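Local structure of DNA endonuclease i-cvui (5A77) at residues I25-V30 with L129-V134; Y35-Q40 with N117-S122; V41-T46 with Q110-L115. The protein is a LAGLIDADG homing endonuclease that binds and cleaves double-stranded DNA, probably to carry its chloroplast intron into intronless copies of the host gene. All blocks are in the same frame, centred on the assembly; numbering follows the deposited sequence.

Contact 1 of 3, residues I25-V30 with L129-V134; sequences INAQIV and LLADKV. With nucleotides of chain F.
The carboxamide of Asn-26 lies between Val-134 and the DNA backbone. Methyl CG1 of Val-134 lies 4.0 Å from its OD1, while ND2 turns to DC3 of chain F, whose OP2 is close to both OD1 and ND2. The better bond runs from Asn-26 ND2 to O5' of DC3 of chain F (2.9 Å, 151° at the hydrogen). The bond from Asn-26 ND2 to OP2 of the same nucleotide, at 3.2 Å, is weak. With CG anti to the strand nitrogen (chi1 -155°), the amide runs along the DNA-facing side of the strand, and OD1 folds back to take a weak bond from Ala-27 N. The other flat group, the carboxylate of Asp-132, sets OD1 3.8 Å from methyl CD1 of Ile-29; its OD2 accepts a hydrogen bond from Ala-147 N, at the start of helix 147-156.

Between these two polar ends the contact is apolar and close. Ala-27 faces Ala-131, their CA atoms only 5.1 Å apart, and two methyl side chains are what let helix and strand axes approach to 7.2 Å. Val-134 CG2 covers Ala-27 CB at 3.9 Å, and Ile-29 CG1 lies against Ala-131 CB. The carbonyl oxygen of Ala-27 is not left to the apolar surroundings, because Arg-143 NH1 donates to it.

Helix 121-135 thus crosses the back of strand 23-31, outermost in the sheet of this chain, whose front follows the DNA. Helix 102-114 flanks the contact through Ile-111 and Leu-107, helix 147-156 closes it beyond Ile-29 through Val-150, and strand 39-50 pairs with the strand alongside.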
loop_
_atom_site.group_PDB
_atom_site.type_symbol
_atom_site.label_atom_id
_atom_site.label_comp_id
_atom_site.label_asym_id
_atom_site.label_seq_id
_atom_site.Cartn_x
_atom_site.Cartn_y
_atom_site.Cartn_z
ATOM N N ILE B 25 -3.704 11.247 -1.927
ATOM C CA ILE B 25 -4.207 12.230 -2.874
ATOM C C ILE B 25 -4.997 13.268 -2.102
ATOM O O ILE B 25 -6.098 12.991 -1.638
ATOM C CB ILE B 25 -5.080 11.578 -3.950
ATOM C CG1 ILE B 25 -4.316 10.404 -4.573
ATOM C CG2 ILE B 25 -5.551 12.620 -4.982
ATOM C CD1 ILE B 25 -4.920 9.893 -5.846
ATOM N N ASN B 26 -4.424 14.456 -1.950
ATOM C CA ASN B 26 -4.940 15.407 -0.978
ATOM C C ASN B 26 -5.151 16.805 -1.546
ATOM O O ASN B 26 -4.727 17.123 -2.657
ATOM C CB ASN B 26 -3.992 15.477 0.227
ATOM C CG ASN B 26 -4.693 15.922 1.505
ATOM O OD1 ASN B 26 -5.917 15.957 1.571
ATOM N ND2 ASN B 26 -3.912 16.255 2.528
ATOM N N ALA B 27 -5.824 17.632 -0.761
ATOM C CA ALA B 27 -6.054 19.023 -1.093
ATOM C C ALA B 27 -6.144 19.787 0.211
ATOM O O ALA B 27 -7.079 19.590 0.994
ATOM C CB ALA B 27 -7.311 19.187 -1.905
ATOM N N GLN B 28 -5.148 20.632 0.446
ATOM C CA GLN B 28 -5.045 21.414 1.670
ATOM C C GLN B 28 -5.193 22.902 1.408
ATOM O O GLN B 28 -4.763 23.414 0.375
ATOM C CB GLN B 28 -3.700 21.180 2.361
ATOM C CG GLN B 28 -3.241 19.760 2.335
ATOM C CD GLN B 28 -1.738 19.646 2.341
ATOM O OE1 GLN B 28 -1.132 19.304 1.325
ATOM N NE2 GLN B 28 -1.125 19.935 3.488
ATOM N N ILE B 29 -5.788 23.589 2.370
ATOM C CA ILE B 29 -5.763 25.036 2.391
ATOM C C ILE B 29 -4.554 25.506 3.204
ATOM O O ILE B 29 -4.525 25.327 4.421
ATOM C CB ILE B 29 -7.050 25.598 2.996
ATOM C CG1 ILE B 29 -8.247 25.137 2.164
ATOM C CG2 ILE B 29 -6.985 27.119 3.059
ATOM C CD1 ILE B 29 -9.581 25.242 2.879
ATOM N N VAL B 30 -3.548 26.088 2.551
ATOM C CA VAL B 30 -2.428 26.614 3.311
ATOM C C VAL B 30 -2.458 28.132 3.336
ATOM O O VAL B 30 -2.768 28.805 2.339
ATOM C CB VAL B 30 -1.051 26.125 2.778
ATOM C CG1 VAL B 30 -1.051 24.609 2.594
ATOM C CG2 VAL B 30 -0.642 26.842 1.491
ATOM N N LEU B 129 -13.869 24.974 -0.549
ATOM C CA LEU B 129 -14.952 24.079 -0.146
ATOM C C LEU B 129 -14.767 22.644 -0.688
ATOM O O LEU B 129 -15.171 21.679 -0.050
ATOM C CB LEU B 129 -16.297 24.656 -0.585
ATOM C CG LEU B 129 -16.848 25.667 0.423
ATOM C CD1 LEU B 129 -17.884 26.616 -0.203
ATOM C CD2 LEU B 129 -17.449 24.927 1.607
ATOM N N LEU B 130 -14.143 22.522 -1.855
ATOM C CA LEU B 130 -13.793 21.235 -2.426
ATOM C C LEU B 130 -12.598 20.634 -1.677
ATOM O O LEU B 130 -12.428 19.412 -1.634
ATOM C CB LEU B 130 -13.469 21.380 -3.916
ATOM C CG LEU B 130 -14.612 21.561 -4.906
ATOM C CD1 LEU B 130 -14.096 21.728 -6.329
ATOM C CD2 LEU B 130 -15.545 20.370 -4.819
ATOM N N ALA B 131 -11.769 21.493 -1.085
ATOM C CA ALA B 131 -10.657 21.010 -0.277
ATOM C C ALA B 131 -11.161 20.238 0.945
ATOM O O ALA B 131 -10.580 19.220 1.319
ATOM C CB ALA B 131 -9.765 22.150 0.157
ATOM N N ASP B 132 -12.228 20.725 1.571
ATOM C CA ASP B 132 -12.780 20.052 2.746
ATOM C C ASP B 132 -13.443 18.744 2.399
ATOM O O ASP B 132 -13.473 17.835 3.228
ATOM C CB ASP B 132 -13.798 20.923 3.483
ATOM C CG ASP B 132 -13.259 22.288 3.830
ATOM O OD1 ASP B 132 -12.012 22.463 3.835
ATOM O OD2 ASP B 132 -14.098 23.177 4.120
ATOM N N LYS B 133 -13.990 18.645 1.193
ATOM C CA LYS B 133 -14.639 17.399 0.797
ATOM C C LYS B 133 -13.633 16.286 0.551
ATOM O O LYS B 133 -13.900 15.130 0.894
ATOM C CB LYS B 133 -15.500 17.587 -0.441
ATOM C CG LYS B 133 -16.969 17.595 -0.117
ATOM C CD LYS B 133 -17.787 17.337 -1.356
ATOM C CE LYS B 133 -19.253 17.186 -1.024
ATOM N NZ LYS B 133 -19.972 16.556 -2.171
ATOM N N VAL B 134 -12.488 16.626 -0.045
ATOM C CA VAL B 134 -11.399 15.673 -0.160
ATOM C C VAL B 134 -11.045 15.213 1.235
ATOM O O VAL B 134 -10.761 14.033 1.478
ATOM C CB VAL B 134 -10.143 16.260 -0.804
ATOM C CG1 VAL B 134 -9.025 15.203 -0.841
ATOM C CG2 VAL B 134 -10.445 16.814 -2.209
ATOM P P DC F 3 -5.312 15.906 5.932
ATOM O OP1 DC F 3 -6.054 16.492 7.067
ATOM O OP2 DC F 3 -6.047 15.392 4.764
ATOM O "O5'" DC F 3 -4.195 16.910 5.351
ATOM C "C5'" DC F 3 -3.942 18.161 5.971
ATOM C "C4'" DC F 3 -3.286 17.995 7.328
ATOM O "O4'" DC F 3 -2.327 16.912 7.278
ATOM C "C3'" DC F 3 -2.505 19.212 7.792
ATOM O "O3'" DC F 3 -3.371 20.099 8.520
ATOM C "C2'" DC F 3 -1.424 18.612 8.684
ATOM C "C1'" DC F 3 -1.183 17.235 8.051
ATOM N N1 DC F 3 0.051 17.134 7.167
ATOM C C2 DC F 3 1.326 17.288 7.725
ATOM O O2 DC F 3 1.430 17.536 8.932
ATOM N N3 DC F 3 2.419 17.173 6.921
ATOM C C4 DC F 3 2.265 16.908 5.625
ATOM N N4 DC F 3 3.360 16.792 4.883
ATOM C C5 DC F 3 0.976 16.733 5.039
ATOM C C6 DC F 3 -0.090 16.849 5.838
#

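Contact 2 of 3, residues Y35-Q40 with N117-S122; sequences YLLKYQ and NTKDPS. With nucleotides of chain C.
Leu-37 and Lys-119 bring together two type I beta turns, Tyr-35 to Lys-38 in the hairpin between strands 23-31 and 39-50, and Asn-117 to Asp-120 just before helix 121-135. The pairing joins the DNA-contacting hairpin turn to the loop leading into a helix.

Leu-37 loses most surface. Its CG is anti to the carbonyl carbon (chi1 -43°), which points the side chain at the second turn and the proline after it: CD1 lies 3.5 Å from the carbonyl oxygen of Lys-119, with that of Thr-118 close by, and CD2 packs on Pro-121 CG at 4.1 Å, the two side chains crossing at about a right angle. Leu-124, Leu-154 and His-159 also touch this leucine.

Lys-119 comes next. Bent at chi2 and chi3, its chain curls round so that NZ ends over the leucines, 3.2 Å from Leu-36 CD2 and farther from Leu-37 CD2. The ammonium NZ of Lys-119 stands 4.0 Å from OP1 of DC2 of chain C, and its charge would probably favour that phosphate.

Leu-36 reaches DNA too, its CD1 lying against C5' of DT1 of chain C. Beside it, the Tyr-35 ring carries C5' of DC2 of chain C over one face and has C8 of DA3 of chain C at its edge, in plane. The backbone N of Leu-36 itself donates to OP2 of DC2 of chain C over 2.7 Å, nearly straight at 167°.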
loop_
_atom_site.group_PDB
_atom_site.type_symbol
_atom_site.label_atom_id
_atom_site.label_comp_id
_atom_site.label_asym_id
_atom_site.label_seq_id
_atom_site.Cartn_x
_atom_site.Cartn_y
_atom_site.Cartn_z
ATOM N N TYR B 35 0.225 36.252 0.046
ATOM C CA TYR B 35 -0.902 36.154 -0.889
ATOM C C TYR B 35 -1.893 37.284 -0.647
ATOM O O TYR B 35 -2.175 37.627 0.506
ATOM C CB TYR B 35 -1.632 34.811 -0.742
ATOM C CG TYR B 35 -1.158 33.672 -1.626
ATOM C CD1 TYR B 35 0.194 33.341 -1.720
ATOM C CD2 TYR B 35 -2.080 32.885 -2.325
ATOM C CE1 TYR B 35 0.624 32.273 -2.510
ATOM C CE2 TYR B 35 -1.665 31.820 -3.122
ATOM C CZ TYR B 35 -0.307 31.514 -3.205
ATOM O OH TYR B 35 0.108 30.463 -3.992
ATOM N N LEU B 36 -2.422 37.856 -1.731
ATOM C CA LEU B 36 -3.487 38.869 -1.643
ATOM C C LEU B 36 -4.665 38.383 -0.814
ATOM O O LEU B 36 -5.106 39.077 0.093
ATOM C CB LEU B 36 -3.979 39.273 -3.035
ATOM C CG LEU B 36 -3.787 40.769 -3.305
ATOM C CD1 LEU B 36 -2.329 41.125 -3.175
ATOM C CD2 LEU B 36 -4.316 41.187 -4.663
ATOM N N LEU B 37 -5.146 37.178 -1.127
ATOM C CA LEU B 37 -6.265 36.529 -0.423
ATOM C C LEU B 37 -5.820 35.592 0.707
ATOM O O LEU B 37 -6.594 34.754 1.150
ATOM C CB LEU B 37 -7.117 35.728 -1.411
ATOM C CG LEU B 37 -7.419 36.420 -2.739
ATOM C CD1 LEU B 37 -8.133 35.484 -3.688
ATOM C CD2 LEU B 37 -8.242 37.645 -2.483
ATOM N N LYS B 38 -4.562 35.697 1.132
ATOM C CA LYS B 38 -4.066 34.985 2.321
ATOM C C LYS B 38 -4.024 33.446 2.247
ATOM O O LYS B 38 -3.395 32.812 3.099
ATOM C CB LYS B 38 -4.902 35.384 3.548
ATOM C CG LYS B 38 -4.802 36.843 3.923
ATOM C CD LYS B 38 -3.388 37.195 4.332
ATOM C CE LYS B 38 -3.186 38.703 4.413
ATOM N NZ LYS B 38 -1.781 39.012 4.808
ATOM N N TYR B 39 -4.691 32.838 1.266
ATOM C CA TYR B 39 -4.732 31.374 1.217
ATOM C C TYR B 39 -4.498 30.785 -0.167
ATOM O O TYR B 39 -4.893 31.349 -1.188
ATOM C CB TYR B 39 -6.077 30.844 1.762
ATOM C CG TYR B 39 -6.274 31.045 3.250
ATOM C CD1 TYR B 39 -5.698 30.184 4.169
ATOM C CD2 TYR B 39 -7.031 32.098 3.734
ATOM C CE1 TYR B 39 -5.877 30.365 5.529
ATOM C CE2 TYR B 39 -7.217 32.286 5.093
ATOM C CZ TYR B 39 -6.636 31.416 5.984
ATOM O OH TYR B 39 -6.815 31.599 7.337
ATOM N N GLN B 40 -3.861 29.623 -0.164
ATOM C CA GLN B 40 -3.582 28.841 -1.359
ATOM C C GLN B 40 -4.208 27.470 -1.153
ATOM O O GLN B 40 -4.163 26.932 -0.048
ATOM C CB GLN B 40 -2.061 28.718 -1.594
ATOM C CG GLN B 40 -1.656 27.873 -2.801
ATOM C CD GLN B 40 -0.359 27.081 -2.583
ATOM O OE1 GLN B 40 0.234 27.113 -1.507
ATOM N NE2 GLN B 40 0.064 26.348 -3.606
ATOM N N ASN B 117 -7.857 30.250 -11.957
ATOM C CA ASN B 117 -8.679 31.424 -11.726
ATOM C C ASN B 117 -8.815 31.777 -10.252
ATOM O O ASN B 117 -9.713 32.524 -9.867
ATOM C CB ASN B 117 -10.056 31.209 -12.356
ATOM C CG ASN B 117 -9.956 30.717 -13.792
ATOM O OD1 ASN B 117 -9.016 31.066 -14.518
ATOM N ND2 ASN B 117 -10.911 29.894 -14.205
ATOM N N THR B 118 -7.906 31.268 -9.428
ATOM C CA THR B 118 -8.100 31.363 -7.985
ATOM C C THR B 118 -7.760 32.764 -7.430
ATOM O O THR B 118 -7.790 32.986 -6.219
ATOM C CB THR B 118 -7.268 30.311 -7.235
ATOM O OG1 THR B 118 -7.637 30.339 -5.857
ATOM C CG2 THR B 118 -5.784 30.634 -7.338
ATOM N N LYS B 119 -7.444 33.706 -8.309
ATOM C CA LYS B 119 -7.273 35.090 -7.874
ATOM C C LYS B 119 -8.638 35.767 -7.646
ATOM O O LYS B 119 -8.751 36.734 -6.890
ATOM C CB LYS B 119 -6.426 35.878 -8.881
ATOM C CG LYS B 119 -5.047 36.298 -8.330
ATOM C CD LYS B 119 -5.199 36.883 -6.916
ATOM C CE LYS B 119 -6.107 38.143 -6.949
ATOM N NZ LYS B 119 -6.293 38.920 -5.685
ATOM N N ASP B 120 -9.679 35.226 -8.275
ATOM C CA ASP B 120 -11.066 35.589 -7.969
ATOM C C ASP B 120 -11.485 35.001 -6.605
ATOM O O ASP B 120 -11.458 33.796 -6.425
ATOM C CB ASP B 120 -11.991 35.085 -9.089
ATOM C CG ASP B 120 -13.452 35.408 -8.841
ATOM O OD1 ASP B 120 -13.734 36.276 -7.994
ATOM O OD2 ASP B 120 -14.333 34.786 -9.476
ATOM N N PRO B 121 -11.873 35.858 -5.644
ATOM C CA PRO B 121 -12.234 35.460 -4.275
ATOM C C PRO B 121 -13.401 34.467 -4.181
ATOM O O PRO B 121 -13.472 33.698 -3.216
ATOM C CB PRO B 121 -12.622 36.779 -3.615
ATOM C CG PRO B 121 -11.919 37.820 -4.398
ATOM C CD PRO B 121 -11.878 37.322 -5.807
ATOM N N SER B 122 -14.311 34.481 -5.149
ATOM C CA SER B 122 -15.371 33.480 -5.157
ATOM C C SER B 122 -14.843 32.175 -5.752
ATOM O O SER B 122 -15.295 31.091 -5.385
ATOM C CB SER B 122 -16.596 33.979 -5.929
ATOM O OG SER B 122 -16.287 34.213 -7.296
ATOM P P DC C 2 -1.478 37.322 -5.570
ATOM O OP1 DC C 2 -2.433 38.135 -6.358
ATOM O OP2 DC C 2 -1.800 36.904 -4.182
ATOM O "O5'" DC C 2 -1.117 36.043 -6.461
ATOM C "C5'" DC C 2 -0.541 34.880 -5.869
ATOM C "C4'" DC C 2 0.316 34.143 -6.877
ATOM O "O4'" DC C 2 1.692 34.582 -6.726
ATOM C "C3'" DC C 2 0.319 32.623 -6.722
ATOM O "O3'" DC C 2 0.118 31.966 -7.982
ATOM C "C2'" DC C 2 1.694 32.297 -6.132
ATOM C "C1'" DC C 2 2.552 33.485 -6.542
ATOM N N1 DC C 2 3.559 33.826 -5.494
ATOM C C2 DC C 2 4.875 33.417 -5.659
ATOM O O2 DC C 2 5.192 32.818 -6.700
ATOM N N3 DC C 2 5.775 33.706 -4.687
ATOM C C4 DC C 2 5.386 34.344 -3.580
ATOM N N4 DC C 2 6.313 34.610 -2.646
ATOM C C5 DC C 2 4.039 34.754 -3.390
ATOM C C6 DC C 2 3.166 34.465 -4.356
ATOM P P DA C 3 -0.584 30.515 -8.019
ATOM O OP1 DA C 3 -0.829 30.227 -9.455
ATOM O OP2 DA C 3 -1.645 30.512 -6.992
ATOM O "O5'" DA C 3 0.532 29.478 -7.480
ATOM C "C5'" DA C 3 1.554 29.024 -8.362
ATOM C "C4'" DA C 3 2.573 28.152 -7.651
ATOM O "O4'" DA C 3 3.501 28.968 -6.884
ATOM C "C3'" DA C 3 2.007 27.126 -6.656
ATOM O "O3'" DA C 3 2.782 25.960 -6.763
ATOM C "C2'" DA C 3 2.282 27.811 -5.319
ATOM C "C1'" DA C 3 3.661 28.356 -5.635
ATOM N N9 DA C 3 4.203 29.301 -4.662
ATOM C C8 DA C 3 3.509 30.179 -3.872
ATOM N N7 DA C 3 4.271 30.888 -3.071
ATOM C C5 DA C 3 5.558 30.436 -3.348
ATOM C C6 DA C 3 6.828 30.797 -2.840
ATOM N N6 DA C 3 7.007 31.721 -1.889
ATOM N N1 DA C 3 7.916 30.153 -3.342
ATOM C C2 DA C 3 7.735 29.213 -4.285
ATOM N N3 DA C 3 6.589 28.791 -4.840
ATOM C C4 DA C 3 5.529 29.455 -4.324
ATOM O "O5'" DT C 1 2.490 40.163 -2.400
ATOM C "C5'" DT C 1 1.359 40.653 -3.144
ATOM C "C4'" DT C 1 1.176 39.885 -4.448
ATOM O "O4'" DT C 1 2.473 39.643 -5.057
ATOM C "C3'" DT C 1 0.532 38.492 -4.317
ATOM O "O3'" DT C 1 -0.114 38.162 -5.545
ATOM C "C2'" DT C 1 1.748 37.604 -4.110
ATOM C "C1'" DT C 1 2.691 38.232 -5.134
ATOM N N1 DT C 1 4.135 37.962 -4.916
ATOM C C2 DT C 1 4.843 37.333 -5.908
ATOM O O2 DT C 1 4.331 36.961 -6.954
ATOM N N3 DT C 1 6.183 37.152 -5.636
ATOM C C4 DT C 1 6.858 37.539 -4.489
ATOM O O4 DT C 1 8.053 37.333 -4.329
ATOM C C5 DT C 1 6.053 38.194 -3.487
ATOM C C7 DT C 1 6.680 38.656 -2.203
ATOM C C6 DT C 1 4.742 38.373 -3.747
#

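Contact 3 of 3, residues V41-T46 with Q110-L115; sequences VRVSLT and QIIKKL. With nucleotides of chain F.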
loop_
_atom_site.group_PDB
_atom_site.type_symbol
_atom_site.label_atom_id
_atom_site.label_comp_id
_atom_site.label_asym_id
_atom_site.label_seq_id
_atom_site.Cartn_x
_atom_site.Cartn_y
_atom_site.Cartn_z
ATOM N N VAL B 41 -4.807 26.904 -2.190
ATOM C CA VAL B 41 -5.249 25.518 -2.099
ATOM C C VAL B 41 -4.178 24.645 -2.758
ATOM O O VAL B 41 -3.903 24.783 -3.956
ATOM C CB VAL B 41 -6.626 25.314 -2.747
ATOM C CG1 VAL B 41 -6.921 23.846 -2.934
ATOM C CG2 VAL B 41 -7.717 25.950 -1.875
ATOM N N ARG B 42 -3.531 23.791 -1.963
ATOM C CA ARG B 42 -2.460 22.942 -2.477
ATOM C C ARG B 42 -3.034 21.595 -2.866
ATOM O O ARG B 42 -3.720 20.980 -2.073
ATOM C CB ARG B 42 -1.333 22.772 -1.436
ATOM C CG ARG B 42 -0.248 21.717 -1.784
ATOM C CD ARG B 42 0.887 21.647 -0.720
ATOM N NE ARG B 42 1.515 22.957 -0.536
ATOM C CZ ARG B 42 2.067 23.394 0.594
ATOM N NH1 ARG B 42 2.094 22.614 1.670
ATOM N NH2 ARG B 42 2.581 24.626 0.646
ATOM N N VAL B 43 -2.779 21.158 -4.096
ATOM C CA VAL B 43 -3.098 19.802 -4.518
ATOM C C VAL B 43 -1.821 18.931 -4.564
ATOM O O VAL B 43 -0.750 19.411 -4.967
ATOM C CB VAL B 43 -3.798 19.792 -5.895
ATOM C CG1 VAL B 43 -5.135 20.529 -5.828
ATOM C CG2 VAL B 43 -2.909 20.404 -6.951
ATOM N N SER B 44 -1.922 17.668 -4.146
ATOM C CA SER B 44 -0.763 16.771 -4.185
ATOM C C SER B 44 -1.076 15.284 -4.134
ATOM O O SER B 44 -1.985 14.840 -3.423
ATOM C CB SER B 44 0.206 17.095 -3.041
ATOM O OG SER B 44 -0.448 17.088 -1.787
ATOM N N LEU B 45 -0.304 14.522 -4.904
ATOM C CA LEU B 45 -0.225 13.079 -4.736
ATOM C C LEU B 45 1.085 12.758 -4.035
ATOM O O LEU B 45 2.151 13.169 -4.496
ATOM C CB LEU B 45 -0.303 12.353 -6.083
ATOM C CG LEU B 45 -0.211 10.820 -6.078
ATOM C CD1 LEU B 45 -0.990 10.252 -7.238
ATOM C CD2 LEU B 45 1.228 10.345 -6.164
ATOM N N THR B 46 1.023 12.012 -2.937
ATOM C CA THR B 46 2.246 11.667 -2.216
ATOM C C THR B 46 2.280 10.166 -1.925
ATOM O O THR B 46 1.266 9.572 -1.581
ATOM C CB THR B 46 2.361 12.465 -0.899
ATOM O OG1 THR B 46 2.782 13.805 -1.189
ATOM C CG2 THR B 46 3.407 11.849 0.009
ATOM N N GLN B 110 -11.263 18.296 -10.155
ATOM C CA GLN B 110 -12.217 19.400 -10.208
ATOM C C GLN B 110 -11.588 20.657 -9.612
ATOM O O GLN B 110 -11.881 21.781 -10.053
ATOM C CB GLN B 110 -13.529 19.064 -9.475
ATOM C CG GLN B 110 -14.522 18.227 -10.284
ATOM C CD GLN B 110 -14.716 18.757 -11.687
ATOM O OE1 GLN B 110 -14.865 19.955 -11.885
ATOM N NE2 GLN B 110 -14.703 17.869 -12.672
ATOM N N ILE B 111 -10.723 20.471 -8.612
ATOM C CA ILE B 111 -10.001 21.610 -8.033
ATOM C C ILE B 111 -8.952 22.187 -8.979
ATOM O O ILE B 111 -8.776 23.399 -9.056
ATOM C CB ILE B 111 -9.287 21.247 -6.725
ATOM C CG1 ILE B 111 -10.276 20.716 -5.690
ATOM C CG2 ILE B 111 -8.526 22.458 -6.181
ATOM C CD1 ILE B 111 -9.655 20.542 -4.315
ATOM N N ILE B 112 -8.233 21.321 -9.685
ATOM C CA ILE B 112 -7.188 21.795 -10.579
ATOM C C ILE B 112 -7.837 22.619 -11.689
ATOM O O ILE B 112 -7.216 23.532 -12.249
ATOM C CB ILE B 112 -6.355 20.631 -11.159
ATOM C CG1 ILE B 112 -5.417 20.062 -10.086
ATOM C CG2 ILE B 112 -5.517 21.089 -12.350
ATOM C CD1 ILE B 112 -4.789 18.712 -10.457
ATOM N N LYS B 113 -9.103 22.323 -11.968
ATOM C CA LYS B 113 -9.855 23.058 -12.982
ATOM C C LYS B 113 -9.929 24.562 -12.697
ATOM O O LYS B 113 -9.839 25.372 -13.619
ATOM C CB LYS B 113 -11.263 22.480 -13.118
ATOM C CG LYS B 113 -11.589 22.021 -14.525
ATOM C CD LYS B 113 -12.789 21.089 -14.538
ATOM C CE LYS B 113 -12.329 19.632 -14.500
ATOM N NZ LYS B 113 -13.291 18.690 -15.153
ATOM N N LYS B 114 -10.049 24.922 -11.421
ATOM C CA LYS B 114 -10.236 26.308 -11.020
ATOM C C LYS B 114 -8.988 27.044 -10.498
ATOM O O LYS B 114 -9.029 28.262 -10.315
ATOM C CB LYS B 114 -11.326 26.380 -9.959
ATOM C CG LYS B 114 -12.244 25.186 -9.970
ATOM C CD LYS B 114 -13.456 25.410 -9.109
ATOM C CE LYS B 114 -14.664 24.870 -9.827
ATOM N NZ LYS B 114 -15.913 25.396 -9.239
ATOM N N LEU B 115 -7.893 26.325 -10.260
ATOM C CA LEU B 115 -6.665 26.957 -9.762
ATOM C C LEU B 115 -6.166 28.093 -10.652
ATOM O O LEU B 115 -5.692 29.101 -10.134
ATOM C CB LEU B 115 -5.536 25.930 -9.584
ATOM C CG LEU B 115 -5.722 24.820 -8.551
ATOM C CD1 LEU B 115 -4.516 23.895 -8.586
ATOM C CD2 LEU B 115 -5.930 25.399 -7.160
ATOM P P DT F 5 1.217 26.104 10.652
ATOM O OP1 DT F 5 1.274 26.857 11.925
ATOM O OP2 DT F 5 0.504 26.693 9.498
ATOM O "O5'" DT F 5 2.704 25.778 10.137
ATOM C "C5'" DT F 5 3.528 24.857 10.838
ATOM C "C4'" DT F 5 4.968 24.965 10.371
ATOM O "O4'" DT F 5 5.173 24.134 9.197
ATOM C "C3'" DT F 5 5.417 26.373 9.974
ATOM O "O3'" DT F 5 6.714 26.632 10.502
ATOM C "C2'" DT F 5 5.434 26.322 8.446
ATOM C "C1'" DT F 5 5.827 24.881 8.191
ATOM N N1 DT F 5 5.377 24.368 6.866
ATOM C C2 DT F 5 6.310 23.914 5.967
ATOM O O2 DT F 5 7.510 23.911 6.190
ATOM N N3 DT F 5 5.789 23.452 4.786
ATOM C C4 DT F 5 4.454 23.389 4.423
ATOM O O4 DT F 5 4.089 22.953 3.333
ATOM C C5 DT F 5 3.522 23.878 5.416
ATOM C C7 DT F 5 2.041 23.889 5.132
ATOM C C6 DT F 5 4.026 24.336 6.577
#
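Val-41 and Val-43 meet Ile-111 where strand 39-50 passes beneath helix 102-114, an example of the alpha-beta packing of the LAGLIDADG fold: an antiparallel sheet carries helices on one side and holds DNA on the other. The axes of the two segments come no nearer than 9.6 Å, so branched side chains, not backbones, fill the space between them.

Val-41 begins the layer. Its CG1, anti to the backbone N (chi1 167°), touches Ile-111 CG2 at 3.9 Å, and the two side chains cross at about a right angle.

Arg-42 points to the other side of the sheet. Bent at chi3, its chain brings NH1 to O4 of DT5 of chain F, an acceptor in the major groove; the bond is short at 2.6 Å and somewhat bent (139°), and O4 approaches the guanidinium at its edge. Gln-28, Val-30 and Val-82 flank the side chain within the sheet. A leucine in its place, without the guanidinium, would probably leave O4 of this thymine without this donor and weaken the hold on the base.

Val-43 returns to the helices and is the most covered residue of the contact. CG1 slides past Ile-111 CG2, which thereby bridges both valines; CG2, the other branch of Val-43, lies 4.0 Å from Ile-112 CG1 and meets Leu-115 CD1 tip to tip. Leu-87, from helix 84-94, packs on the same valine.

Beyond Val-43 the strand runs on beside strand 76-82 and away from helix 102-114. Leu-115 closes the apolar layer at the Val-41 end, its CD2 3.8 Å from Val-41 O.

How the contacts relate
The three contacts follow one rule: the first segment comes from the paired strands 23-31 and 39-50 or their turn, the second from the successive helices 102-114 and 121-135 or the loop between. In sequence they are concentric, contact 1 outermost, contact 3 innermost. Contacts 1 and 3 lie side by side, centres about 8 Å apart, joined by strand pairing and by Ile-111 packing on Ala-27 and Leu-130. The centre of contact 2 stands about 15 Å from that of contact 1 and 14 Å from that of contact 3. Contacts 1 and 3 put helices behind the sheet whose other side meets chain F; contact 2 ties the hairpin turn, which meets chain C, to the interhelical loop.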